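PDB 5UI9: oxidoreductase protein from Agrobacterium radiobacter, which probably catalyses an NAD-dependent oxidation or reduction as a member of the GFO/IDH/MocA family, and binds NAD+ and a small dihydroxy acid. Local coordinates for residues 19-24 against 50-55; 57-62 against 84-89; 260-265 against 271-276. All blocks are in the same frame, centred on the assembly; numbering follows the deposited sequence.

Interaction 1 (19-24 against 50-55). With MG (magnesium ion), chain E.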
ATOM      1  N   ASN A  19      30.769   1.151 -11.418  1.00 32.98           N
ATOM      2  CA  ASN A  19      30.174  -0.174 -11.176  1.00 32.84           C
ATOM      3  C   ASN A  19      30.048  -0.969 -12.466  1.00 32.47           C
ATOM      4  O   ASN A  19      30.299  -2.166 -12.477  1.00 31.39           O
ATOM      5  CB  ASN A  19      28.787  -0.080 -10.533  1.00 32.11           C
ATOM      6  CG  ASN A  19      28.813   0.592  -9.181  1.00 31.83           C
ATOM      7  OD1 ASN A  19      29.485   0.134  -8.260  1.00 30.72           O
ATOM      8  ND2 ASN A  19      28.077   1.690  -9.056  1.00 31.85           N
ATOM      9  N   GLN A  20      29.637  -0.302 -13.539  1.00 32.32           N
ATOM     10  CA  GLN A  20      29.492  -0.955 -14.839  1.00 32.72           C
ATOM     11  C   GLN A  20      30.849  -1.428 -15.373  1.00 33.99           C
ATOM     12  O   GLN A  20      30.947  -2.531 -15.908  1.00 35.47           O
ATOM     13  CB  GLN A  20      28.763  -0.042 -15.836  1.00 32.69           C
ATOM     14  CG  GLN A  20      27.308   0.179 -15.445  1.00 32.27           C
ATOM     15  CD  GLN A  20      26.534   1.106 -16.357  1.00 31.35           C
ATOM     16  OE1 GLN A  20      25.702   1.880 -15.882  1.00 32.52           O
ATOM     17  NE2 GLN A  20      26.775   1.021 -17.663  1.00 29.94           N
ATOM     18  N   MET A  21      31.882  -0.606 -15.177  1.00 33.47           N
ATOM     19  CA  MET A  21      33.264  -0.961 -15.531  1.00 34.39           C
ATOM     20  C   MET A  21      33.812  -2.150 -14.740  1.00 34.71           C
ATOM     21  O   MET A  21      34.444  -3.038 -15.323  1.00 34.23           O
ATOM     22  CB  MET A  21      34.200   0.246 -15.354  1.00 34.60           C
ATOM     23  CG  MET A  21      33.966   1.374 -16.352  1.00 34.27           C
ATOM     24  SD  MET A  21      34.258   0.955 -18.085  1.00 35.46           S
ATOM     25  CE  MET A  21      36.030   0.641 -18.056  1.00 36.21           C
ATOM     26  N   HIS A  22      33.583  -2.172 -13.425  1.00 33.90           N
ATOM     27  CA  HIS A  22      33.947  -3.342 -12.611  1.00 34.80           C
ATOM     28  C   HIS A  22      33.253  -4.582 -13.153  1.00 34.31           C
ATOM     29  O   HIS A  22      33.893  -5.613 -13.375  1.00 36.99           O
ATOM     30  CB  HIS A  22      33.552  -3.178 -11.138  1.00 34.77           C
ATOM     31  CG  HIS A  22      34.484  -2.324 -10.333  1.00 35.33           C
ATOM     32  ND1 HIS A  22      35.813  -2.636 -10.157  1.00 36.78           N
ATOM     33  CD2 HIS A  22      34.263  -1.203  -9.605  1.00 35.81           C
ATOM     34  CE1 HIS A  22      36.380  -1.725  -9.385  1.00 36.79           C
ATOM     35  NE2 HIS A  22      35.461  -0.845  -9.036  1.00 35.94           N
ATOM     36  N   ALA A  23      31.945  -4.469 -13.376  1.00 31.90           N
ATOM     37  CA  ALA A  23      31.147  -5.601 -13.862  1.00 31.74           C
ATOM     38  C   ALA A  23      31.591  -6.112 -15.238  1.00 32.08           C
ATOM     39  O   ALA A  23      31.610  -7.320 -15.463  1.00 32.34           O
ATOM     40  CB  ALA A  23      29.670  -5.242 -13.887  1.00 30.38           C
ATOM     41  N   TRP A  24      31.950  -5.206 -16.144  1.00 32.21           N
ATOM     42  CA  TRP A  24      32.424  -5.622 -17.477  1.00 33.91           C
ATOM     43  C   TRP A  24      33.684  -6.488 -17.412  1.00 36.28           C
ATOM     44  O   TRP A  24      33.861  -7.379 -18.241  1.00 37.30           O
ATOM     45  CB  TRP A  24      32.666  -4.423 -18.404  1.00 32.75           C
ATOM     46  CG  TRP A  24      31.420  -3.821 -18.966  1.00 31.61           C
ATOM     47  CD1 TRP A  24      31.020  -2.528 -18.847  1.00 31.76           C
ATOM     48  CD2 TRP A  24      30.422  -4.476 -19.757  1.00 31.30           C
ATOM     49  NE1 TRP A  24      29.831  -2.335 -19.497  1.00 31.37           N
ATOM     50  CE2 TRP A  24      29.441  -3.516 -20.064  1.00 31.36           C
ATOM     51  CE3 TRP A  24      30.254  -5.784 -20.223  1.00 31.82           C
ATOM     52  CZ2 TRP A  24      28.308  -3.820 -20.812  1.00 31.72           C
ATOM     53  CZ3 TRP A  24      29.132  -6.083 -20.968  1.00 31.57           C
ATOM     54  CH2 TRP A  24      28.173  -5.108 -21.258  1.00 31.42           C
ATOM     55  N   PHE A  50      40.913   1.415 -14.511  1.00 43.45           N
ATOM     56  CA  PHE A  50      40.581   0.196 -15.255  1.00 41.94           C
ATOM     57  C   PHE A  50      41.526  -0.123 -16.411  1.00 42.71           C
ATOM     58  O   PHE A  50      41.274  -1.067 -17.158  1.00 42.38           O
ATOM     59  CB  PHE A  50      39.123   0.274 -15.738  1.00 40.11           C
ATOM     60  CG  PHE A  50      38.130   0.234 -14.615  1.00 39.06           C
ATOM     61  CD1 PHE A  50      37.690  -0.983 -14.106  1.00 39.25           C
ATOM     62  CD2 PHE A  50      37.670   1.406 -14.031  1.00 38.62           C
ATOM     63  CE1 PHE A  50      36.791  -1.024 -13.051  1.00 38.52           C
ATOM     64  CE2 PHE A  50      36.775   1.373 -12.976  1.00 38.55           C
ATOM     65  CZ  PHE A  50      36.334   0.159 -12.487  1.00 38.45           C
ATOM     66  N   GLY A  51      42.610   0.647 -16.548  1.00 44.08           N
ATOM     67  CA  GLY A  51      43.649   0.384 -17.548  1.00 44.29           C
ATOM     68  C   GLY A  51      43.187   0.487 -18.994  1.00 44.78           C
ATOM     69  O   GLY A  51      43.550  -0.350 -19.817  1.00 42.05           O
ATOM     70  N   ILE A  52      42.398   1.519 -19.307  1.00 45.87           N
ATOM     71  CA  ILE A  52      41.848   1.694 -20.657  1.00 45.30           C
ATOM     72  C   ILE A  52      42.719   2.707 -21.414  1.00 46.66           C
ATOM     73  O   ILE A  52      42.826   3.868 -21.006  1.00 46.11           O
ATOM     74  CB  ILE A  52      40.367   2.163 -20.627  1.00 44.97           C
ATOM     75  CG1 ILE A  52      39.518   1.364 -19.615  1.00 44.09           C
ATOM     76  CG2 ILE A  52      39.744   2.064 -22.013  1.00 45.34           C
ATOM     77  CD1 ILE A  52      39.263  -0.094 -19.961  1.00 44.16           C
ATOM     78  N   GLU A  53      43.348   2.257 -22.503  1.00 47.64           N
ATOM     79  CA  GLU A  53      44.256   3.098 -23.300  1.00 48.80           C
ATOM     80  C   GLU A  53      43.485   4.096 -24.167  1.00 48.77           C
ATOM     81  O   GLU A  53      43.833   5.272 -24.211  1.00 50.46           O
ATOM     82  CB  GLU A  53      45.179   2.237 -24.182  1.00 47.11           C
ATOM     83  N   ARG A  54      42.449   3.614 -24.853  1.00 48.88           N
ATOM     84  CA  ARG A  54      41.645   4.435 -25.762  1.00 47.30           C
ATOM     85  C   ARG A  54      40.656   5.311 -24.989  1.00 46.28           C
ATOM     86  O   ARG A  54      39.724   4.809 -24.359  1.00 45.04           O
ATOM     87  CB  ARG A  54      40.892   3.548 -26.754  1.00 46.94           C
ATOM     88  CG  ARG A  54      41.795   2.714 -27.656  1.00 47.25           C
ATOM     89  CD  ARG A  54      40.983   1.942 -28.689  1.00 47.39           C
ATOM     90  NE  ARG A  54      40.228   2.843 -29.564  1.00 47.18           N
ATOM     91  CZ  ARG A  54      39.202   2.499 -30.345  1.00 46.37           C
ATOM     92  NH1 ARG A  54      38.760   1.243 -30.408  1.00 45.75           N
ATOM     93  NH2 ARG A  54      38.605   3.435 -31.083  1.00 47.44           N
ATOM     94  N   ARG A  55      40.866   6.623 -25.047  1.00 45.85           N
ATOM     95  CA  ARG A  55      40.110   7.575 -24.247  1.00 44.10           C
ATOM     96  C   ARG A  55      39.681   8.736 -25.125  1.00 44.73           C
ATOM     97  O   ARG A  55      40.523   9.362 -25.767  1.00 45.62           O
ATOM     98  CB  ARG A  55      40.978   8.083 -23.100  1.00 44.31           C
ATOM     99  CG  ARG A  55      41.454   6.987 -22.165  1.00 43.57           C
ATOM    100  CD  ARG A  55      42.258   7.538 -21.000  1.00 43.87           C
ATOM    101  NE  ARG A  55      42.982   6.476 -20.294  1.00 43.05           N
ATOM    102  CZ  ARG A  55      43.719   6.648 -19.198  1.00 43.60           C
ATOM    103  NH1 ARG A  55      43.849   7.850 -18.632  1.00 43.67           N
ATOM    104  NH2 ARG A  55      44.325   5.597 -18.649  1.00 43.16           N
TER
HETATM  105 MG    MG E 403      35.022  -9.233 -19.106  1.00 40.09          MG
HETATM  106  O   HOH W   1      36.654 -10.809 -19.648  1.00 44.42           O
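Phe50 meets two consecutive residues of helix 17-26 in two different ways. The aliphatic part is a CH-pi contact: Met21 CB sits over the centre of the Phe50 ring, 3.5 Å from its centroid and 9° off the normal. The bend of the Met21 chain at chi2 (-63°) puts its sulfur above the same ring, a Met-aromatic contact at a more distant 5.5 Å from SD to the centroid. A further bend at chi3 carries Met21 CE to Ile52 CD1, where the two side chains meet tip to tip at 3.8 Å.

The aromatic part is edge-to-face. Phe50 turns its CE1-CZ edge onto the face of the His22 imidazole, with CZ over the ring centre, planes at 69° and centroids 4.7 Å apart. Trp283 stacks on His22 as well.

Arg55 NE donates a straight 2.7 Å bond to Ile52 O. At the end of segment 19-24, Trp24 O binds magnesium at 2.4 Å, along with Val27 O and Ala30 O.

With no hydrogen bond crossing between the segments, helix 17-26 is held here by dispersion and ring electrostatics, and the Phe50 ring is fixed by neighbours on a face and at an edge.

Interaction 2 (57-62 against 84-89)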
ATOM      1  N   GLY A  57      37.334  12.382 -25.716  1.00 40.71           N
ATOM      2  CA  GLY A  57      36.662  13.556 -25.182  1.00 41.06           C
ATOM      3  C   GLY A  57      35.254  13.777 -25.720  1.00 40.36           C
ATOM      4  O   GLY A  57      34.510  14.591 -25.172  1.00 39.41           O
ATOM      5  N   ASP A  58      34.897  13.086 -26.803  1.00 40.66           N
ATOM      6  CA  ASP A  58      33.548  13.171 -27.372  1.00 41.63           C
ATOM      7  C   ASP A  58      33.167  11.908 -28.142  1.00 40.40           C
ATOM      8  O   ASP A  58      34.007  11.281 -28.784  1.00 40.93           O
ATOM      9  CB  ASP A  58      33.405  14.394 -28.281  1.00 44.19           C
ATOM     10  CG  ASP A  58      34.312  14.335 -29.498  1.00 45.41           C
ATOM     11  OD1 ASP A  58      35.511  14.641 -29.351  1.00 48.71           O
ATOM     12  OD2 ASP A  58      33.826  13.975 -30.593  1.00 45.64           O
ATOM     13  N   ALA A  59      31.883  11.557 -28.066  1.00 39.86           N
ATOM     14  CA  ALA A  59      31.359  10.328 -28.648  1.00 38.97           C
ATOM     15  C   ALA A  59      31.456  10.288 -30.178  1.00 38.95           C
ATOM     16  O   ALA A  59      31.653   9.217 -30.747  1.00 39.20           O
ATOM     17  CB  ALA A  59      29.915  10.113 -28.204  1.00 38.28           C
ATOM     18  N   ALA A  60      31.328  11.440 -30.836  1.00 38.67           N
ATOM     19  CA  ALA A  60      31.420  11.501 -32.304  1.00 39.66           C
ATOM     20  C   ALA A  60      32.741  10.940 -32.820  1.00 39.71           C
ATOM     21  O   ALA A  60      32.757  10.154 -33.765  1.00 41.53           O
ATOM     22  CB  ALA A  60      31.224  12.930 -32.795  1.00 40.45           C
ATOM     23  N   ALA A  61      33.840  11.337 -32.182  1.00 40.15           N
ATOM     24  CA  ALA A  61      35.176  10.847 -32.527  1.00 40.38           C
ATOM     25  C   ALA A  61      35.319   9.350 -32.226  1.00 40.85           C
ATOM     26  O   ALA A  61      35.857   8.602 -33.042  1.00 41.40           O
ATOM     27  CB  ALA A  61      36.243  11.639 -31.782  1.00 40.08           C
ATOM     28  N   LEU A  62      34.838   8.934 -31.055  1.00 39.91           N
ATOM     29  CA  LEU A  62      34.800   7.520 -30.671  1.00 40.59           C
ATOM     30  C   LEU A  62      34.159   6.671 -31.766  1.00 40.09           C
ATOM     31  O   LEU A  62      34.765   5.714 -32.238  1.00 40.11           O
ATOM     32  CB  LEU A  62      34.050   7.344 -29.340  1.00 39.89           C
ATOM     33  CG  LEU A  62      33.697   5.932 -28.856  1.00 39.59           C
ATOM     34  CD1 LEU A  62      34.944   5.178 -28.425  1.00 40.28           C
ATOM     35  CD2 LEU A  62      32.690   6.011 -27.719  1.00 39.23           C
ATOM     36  N   VAL A  84      22.118   7.110 -28.606  1.00 36.64           N
ATOM     37  CA  VAL A  84      21.443   5.958 -29.213  1.00 36.45           C
ATOM     38  C   VAL A  84      21.319   6.141 -30.730  1.00 38.34           C
ATOM     39  O   VAL A  84      21.521   5.185 -31.485  1.00 38.20           O
ATOM     40  CB  VAL A  84      20.059   5.691 -28.571  1.00 35.45           C
ATOM     41  CG1 VAL A  84      19.258   4.662 -29.361  1.00 34.94           C
ATOM     42  CG2 VAL A  84      20.239   5.209 -27.140  1.00 35.25           C
ATOM     43  N   GLU A  85      20.988   7.357 -31.165  1.00 38.56           N
ATOM     44  CA  GLU A  85      20.930   7.682 -32.596  1.00 40.31           C
ATOM     45  C   GLU A  85      22.286   7.513 -33.306  1.00 40.45           C
ATOM     46  O   GLU A  85      22.330   7.000 -34.431  1.00 40.72           O
ATOM     47  CB  GLU A  85      20.358   9.098 -32.815  1.00 40.86           C
ATOM     48  CG  GLU A  85      18.850   9.167 -32.578  1.00 41.25           C
ATOM     49  CD  GLU A  85      18.286  10.578 -32.424  1.00 42.12           C
ATOM     50  OE1 GLU A  85      19.050  11.571 -32.343  1.00 42.68           O
ATOM     51  OE2 GLU A  85      17.043  10.698 -32.388  1.00 41.49           O
ATOM     52  N   MET A  86      23.368   7.952 -32.654  1.00 41.33           N
ATOM     53  CA  MET A  86      24.734   7.773 -33.168  1.00 43.14           C
ATOM     54  C   MET A  86      25.085   6.283 -33.289  1.00 42.55           C
ATOM     55  O   MET A  86      25.702   5.857 -34.276  1.00 39.35           O
ATOM     56  CB  MET A  86      25.770   8.461 -32.266  1.00 46.30           C
ATOM     57  CG  MET A  86      25.758   9.984 -32.292  1.00 50.16           C
ATOM     58  SD  MET A  86      27.174  10.704 -31.418  1.00 56.22           S
ATOM     59  CE  MET A  86      26.474  12.202 -30.728  1.00 55.95           C
ATOM     60  N   ALA A  87      24.694   5.508 -32.279  1.00 39.80           N
ATOM     61  CA  ALA A  87      24.910   4.061 -32.286  1.00 39.55           C
ATOM     62  C   ALA A  87      24.186   3.420 -33.468  1.00 40.27           C
ATOM     63  O   ALA A  87      24.785   2.639 -34.209  1.00 39.62           O
ATOM     64  CB  ALA A  87      24.457   3.436 -30.973  1.00 40.08           C
ATOM     65  N   ALA A  88      22.919   3.788 -33.659  1.00 39.02           N
ATOM     66  CA  ALA A  88      22.094   3.247 -34.740  1.00 39.34           C
ATOM     67  C   ALA A  88      22.666   3.547 -36.131  1.00 41.07           C
ATOM     68  O   ALA A  88      22.747   2.646 -36.976  1.00 40.63           O
ATOM     69  CB  ALA A  88      20.672   3.770 -34.622  1.00 38.70           C
ATOM     70  N   ALA A  89      23.086   4.798 -36.347  1.00 40.97           N
ATOM     71  CA  ALA A  89      23.701   5.224 -37.613  1.00 42.57           C
ATOM     72  C   ALA A  89      25.035   4.535 -37.889  1.00 44.34           C
ATOM     73  O   ALA A  89      25.358   4.252 -39.048  1.00 44.03           O
ATOM     74  CB  ALA A  89      23.888   6.738 -37.630  1.00 43.13           C
TER
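With CG anti to the carbonyl carbon (chi1 -70°) and the next bond extended (chi2 -171°), Met86 reaches out from helix 80-89 and places its sulfur against the first turn of helix 59-65. The touch is made by SD: it lies 4.3 Å from Ala59 CB and the same distance from Ala60 N, too far for anything beyond loose van der Waals contact. No hydrogen bond crosses between the segments, and the nearest CA atoms, those of Ala60 and Met86, are 7.7 Å apart, so a single long side chain spans the gap between the two helices. Ala59 aims its methyl at the partner helix, whereas Ala60 is exposed at the margin of the contact.

The turn that Met86 meets is itself held by a cap. Asp58 occupies the N-cap position, and its OD2 accepts from Ala61 N at 3.1 Å, the amide approaching from above the carboxylate plane. The carboxylate thereby satisfies an amide of the first turn and would be expected to interact favourably with the helix dipole.

Around the contact, Ala59 and Leu62 pack on Ile11 of strand 6-11, while Val84 and Ala88 turn to helix 104-116. The side chain of Ala59 is about 5 Å from the bound NAD. Neighbouring helices that join successive strands of a parallel sheet beside the dinucleotide are characteristic of the NAD-binding Rossmann fold.

Interaction 3 (260-265 against 271-276)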
ATOM      1  N   GLY A 260      15.693  -7.188   4.988  1.00 36.21           N
ATOM      2  CA  GLY A 260      16.772  -8.158   5.186  1.00 36.13           C
ATOM      3  C   GLY A 260      16.702  -9.345   4.238  1.00 35.89           C
ATOM      4  O   GLY A 260      17.293 -10.382   4.515  1.00 35.05           O
ATOM      5  N   TYR A 261      15.979  -9.184   3.127  1.00 35.71           N
ATOM      6  CA  TYR A 261      15.835 -10.201   2.075  1.00 37.23           C
ATOM      7  C   TYR A 261      15.209 -11.519   2.535  1.00 39.57           C
ATOM      8  O   TYR A 261      15.517 -12.584   1.998  1.00 40.33           O
ATOM      9  CB  TYR A 261      17.180 -10.458   1.393  1.00 35.34           C
ATOM     10  CG  TYR A 261      17.854  -9.195   0.939  1.00 34.37           C
ATOM     11  CD1 TYR A 261      17.385  -8.515  -0.174  1.00 33.23           C
ATOM     12  CD2 TYR A 261      18.958  -8.673   1.619  1.00 34.93           C
ATOM     13  CE1 TYR A 261      17.993  -7.351  -0.613  1.00 33.05           C
ATOM     14  CE2 TYR A 261      19.576  -7.499   1.190  1.00 33.88           C
ATOM     15  CZ  TYR A 261      19.089  -6.848   0.069  1.00 33.32           C
ATOM     16  OH  TYR A 261      19.666  -5.684  -0.377  1.00 33.45           O
ATOM     17  N   ARG A 262      14.317 -11.439   3.516  1.00 41.48           N
ATOM     18  CA  ARG A 262      13.606 -12.608   3.996  1.00 43.80           C
ATOM     19  C   ARG A 262      12.388 -12.854   3.110  1.00 40.65           C
ATOM     20  O   ARG A 262      11.573 -11.959   2.918  1.00 40.39           O
ATOM     21  CB  ARG A 262      13.189 -12.406   5.446  1.00 51.14           C
ATOM     22  CG  ARG A 262      12.632 -13.669   6.082  1.00 62.08           C
ATOM     23  CD  ARG A 262      12.682 -13.619   7.600  1.00 71.11           C
ATOM     24  NE  ARG A 262      11.630 -12.780   8.181  1.00 75.74           N
ATOM     25  CZ  ARG A 262      10.354 -13.141   8.348  1.00 81.63           C
ATOM     26  NH1 ARG A 262       9.918 -14.345   7.973  1.00 83.41           N
ATOM     27  NH2 ARG A 262       9.495 -12.281   8.898  1.00 82.93           N
ATOM     28  N   LEU A 263      12.270 -14.071   2.585  1.00 39.82           N
ATOM     29  CA  LEU A 263      11.227 -14.431   1.625  1.00 40.26           C
ATOM     30  C   LEU A 263      10.306 -15.494   2.225  1.00 42.80           C
ATOM     31  O   LEU A 263      10.697 -16.657   2.360  1.00 42.13           O
ATOM     32  CB  LEU A 263      11.876 -14.936   0.329  1.00 39.56           C
ATOM     33  CG  LEU A 263      10.989 -15.400  -0.825  1.00 40.46           C
ATOM     34  CD1 LEU A 263       9.994 -14.325  -1.226  1.00 40.96           C
ATOM     35  CD2 LEU A 263      11.867 -15.784  -2.008  1.00 41.35           C
ATOM     36  N   GLU A 264       9.097 -15.074   2.596  1.00 43.20           N
ATOM     37  CA  GLU A 264       8.060 -15.969   3.122  1.00 44.33           C
ATOM     38  C   GLU A 264       7.108 -16.358   2.014  1.00 42.62           C
ATOM     39  O   GLU A 264       6.473 -15.495   1.413  1.00 40.03           O
ATOM     40  CB  GLU A 264       7.242 -15.290   4.216  1.00 47.47           C
ATOM     41  CG  GLU A 264       7.649 -15.658   5.622  1.00 52.65           C
ATOM     42  CD  GLU A 264       6.756 -15.007   6.664  1.00 55.12           C
ATOM     43  OE1 GLU A 264       5.517 -14.968   6.474  1.00 54.24           O
ATOM     44  OE2 GLU A 264       7.309 -14.531   7.677  1.00 59.65           O
ATOM     45  N   VAL A 265       6.999 -17.657   1.762  1.00 42.15           N
ATOM     46  CA  VAL A 265       6.064 -18.188   0.780  1.00 43.85           C
ATOM     47  C   VAL A 265       5.173 -19.177   1.505  1.00 45.13           C
ATOM     48  O   VAL A 265       5.680 -20.131   2.096  1.00 46.28           O
ATOM     49  CB  VAL A 265       6.795 -18.915  -0.364  1.00 43.54           C
ATOM     50  CG1 VAL A 265       5.790 -19.546  -1.330  1.00 44.82           C
ATOM     51  CG2 VAL A 265       7.743 -17.966  -1.083  1.00 43.19           C
ATOM     52  N   MET A 271       4.203 -23.206   4.943  1.00 63.67           N
ATOM     53  CA  MET A 271       5.058 -22.012   4.879  1.00 65.47           C
ATOM     54  C   MET A 271       6.538 -22.390   4.745  1.00 65.30           C
ATOM     55  O   MET A 271       7.002 -23.343   5.376  1.00 69.35           O
ATOM     56  CB  MET A 271       4.852 -21.132   6.127  1.00 66.16           C
ATOM     57  CG  MET A 271       5.779 -19.921   6.208  1.00 67.35           C
ATOM     58  SD  MET A 271       5.275 -18.628   7.363  1.00 73.23           S
ATOM     59  CE  MET A 271       5.006 -19.557   8.874  1.00 73.23           C
ATOM     60  N   THR A 272       7.265 -21.633   3.922  1.00 62.45           N
ATOM     61  CA  THR A 272       8.731 -21.704   3.837  1.00 58.85           C
ATOM     62  C   THR A 272       9.326 -20.305   3.987  1.00 55.75           C
ATOM     63  O   THR A 272       8.789 -19.345   3.435  1.00 56.57           O
ATOM     64  CB  THR A 272       9.201 -22.289   2.494  1.00 57.06           C
ATOM     65  OG1 THR A 272       8.629 -21.540   1.418  1.00 57.18           O
ATOM     66  CG2 THR A 272       8.785 -23.734   2.362  1.00 58.92           C
ATOM     67  N   ILE A 273      10.415 -20.199   4.748  1.00 52.88           N
ATOM     68  CA  ILE A 273      11.203 -18.971   4.855  1.00 52.11           C
ATOM     69  C   ILE A 273      12.548 -19.219   4.170  1.00 48.92           C
ATOM     70  O   ILE A 273      13.253 -20.169   4.515  1.00 48.23           O
ATOM     71  CB  ILE A 273      11.449 -18.542   6.325  1.00 56.00           C
ATOM     72  CG1 ILE A 273      10.122 -18.431   7.095  1.00 59.61           C
ATOM     73  CG2 ILE A 273      12.206 -17.212   6.380  1.00 54.32           C
ATOM     74  CD1 ILE A 273       9.603 -19.737   7.661  1.00 64.30           C
ATOM     75  N   SER A 274      12.884 -18.377   3.197  1.00 43.82           N
ATOM     76  CA  SER A 274      14.170 -18.436   2.514  1.00 43.86           C
ATOM     77  C   SER A 274      14.944 -17.131   2.675  1.00 42.29           C
ATOM     78  O   SER A 274      14.363 -16.060   2.883  1.00 40.46           O
ATOM     79  CB  SER A 274      13.968 -18.725   1.030  1.00 44.43           C
ATOM     80  OG  SER A 274      13.210 -19.905   0.856  1.00 46.28           O
ATOM     81  N   ASP A 275      16.264 -17.247   2.563  1.00 42.77           N
ATOM     82  CA  ASP A 275      17.172 -16.118   2.560  1.00 41.55           C
ATOM     83  C   ASP A 275      17.487 -15.769   1.102  1.00 40.86           C
ATOM     84  O   ASP A 275      18.276 -16.452   0.447  1.00 39.23           O
ATOM     85  CB  ASP A 275      18.448 -16.465   3.340  1.00 42.86           C
ATOM     86  CG  ASP A 275      19.421 -15.294   3.448  1.00 45.60           C
ATOM     87  OD1 ASP A 275      19.139 -14.199   2.917  1.00 45.91           O
ATOM     88  OD2 ASP A 275      20.483 -15.475   4.081  1.00 49.85           O
ATOM     89  N   ALA A 276      16.884 -14.682   0.618  1.00 38.85           N
ATOM     90  CA  ALA A 276      17.069 -14.224  -0.757  1.00 38.71           C
ATOM     91  C   ALA A 276      18.137 -13.123  -0.870  1.00 37.80           C
ATOM     92  O   ALA A 276      18.078 -12.294  -1.783  1.00 40.15           O
ATOM     93  CB  ALA A 276      15.735 -13.747  -1.319  1.00 38.32           C
TER
HETATM   94  O   HOH W   2      10.537 -19.325   0.813  1.00 42.25           O
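Leu263 and Ser274 form a hydrogen-bonded antiparallel pair, their backbones joined by Leu263 N to Ser274 O and Ser274 N to Leu263 O, both 2.9 Å. Val265 and Thr272 repeat the pattern, and Ala276 N donates to Tyr261 O at 2.9 Å where the ladder ends. Between these pairs the CA-H groups of Glu264 and Ile273 point at carbonyls of the opposite strand.

On one face, the non-hydrogen-bonded pair Glu264-Ile273 lies beside Arg262. The Ile273 side chain lies alongside Arg262, CG2 3.6 Å from Arg262 CG and also at the edge of the guanidinium. The arginine bends at chi3 (77°), which carries the guanidinium forward along its own strand to Glu264; there NH1 forms a 2.6 Å salt bridge to the anti lone pair of Glu264 OE2. The Glu264 carboxylate also approaches Met271 SD.

The other face carries Leu263, Val265, Thr272 and Ser274. A water hydrogen-bonds to Leu263 O, Thr272 OG1 and Ser274 OG (2.7 Å for the last), linking the two hydroxyls of the outer strand to a carbonyl of the inner one. Helix 131-141 packs on this face, Ala135 against Leu263 and Val139 against Val265.

Farther out, Met271 touches Gly237 of the second subunit. At the start of the inner strand, Tyr261 and Arg262 both face Ser258 in a G1 beta bulge. The whole is a beta hairpin whose 271-275 arm is the outermost strand, within this chain, of the large mixed sheet in the GFO/IDH/MocA C-terminal domain.

Interactions 1 and 2 belong to the dinucleotide-binding part of the chain and follow one another: strand 54-56 leads directly from the first into helix 59-65 of the second. Their centres are 18 Å apart, and apart from adjoining in sequence they do not touch. Interaction 2 is the closer to the cofactor, with Ala59 about 5 Å from NAD, against about 11 Å for the side chain of Met21. Interaction 3 lies in the other sheet, its centre 36 Å from that of interaction 1 and 45 Å from that of interaction 2. The Tyr261 side chain is about 12 Å from both NAD and the bound dihydroxy acid, so the hairpin lies outside the ligand pocket.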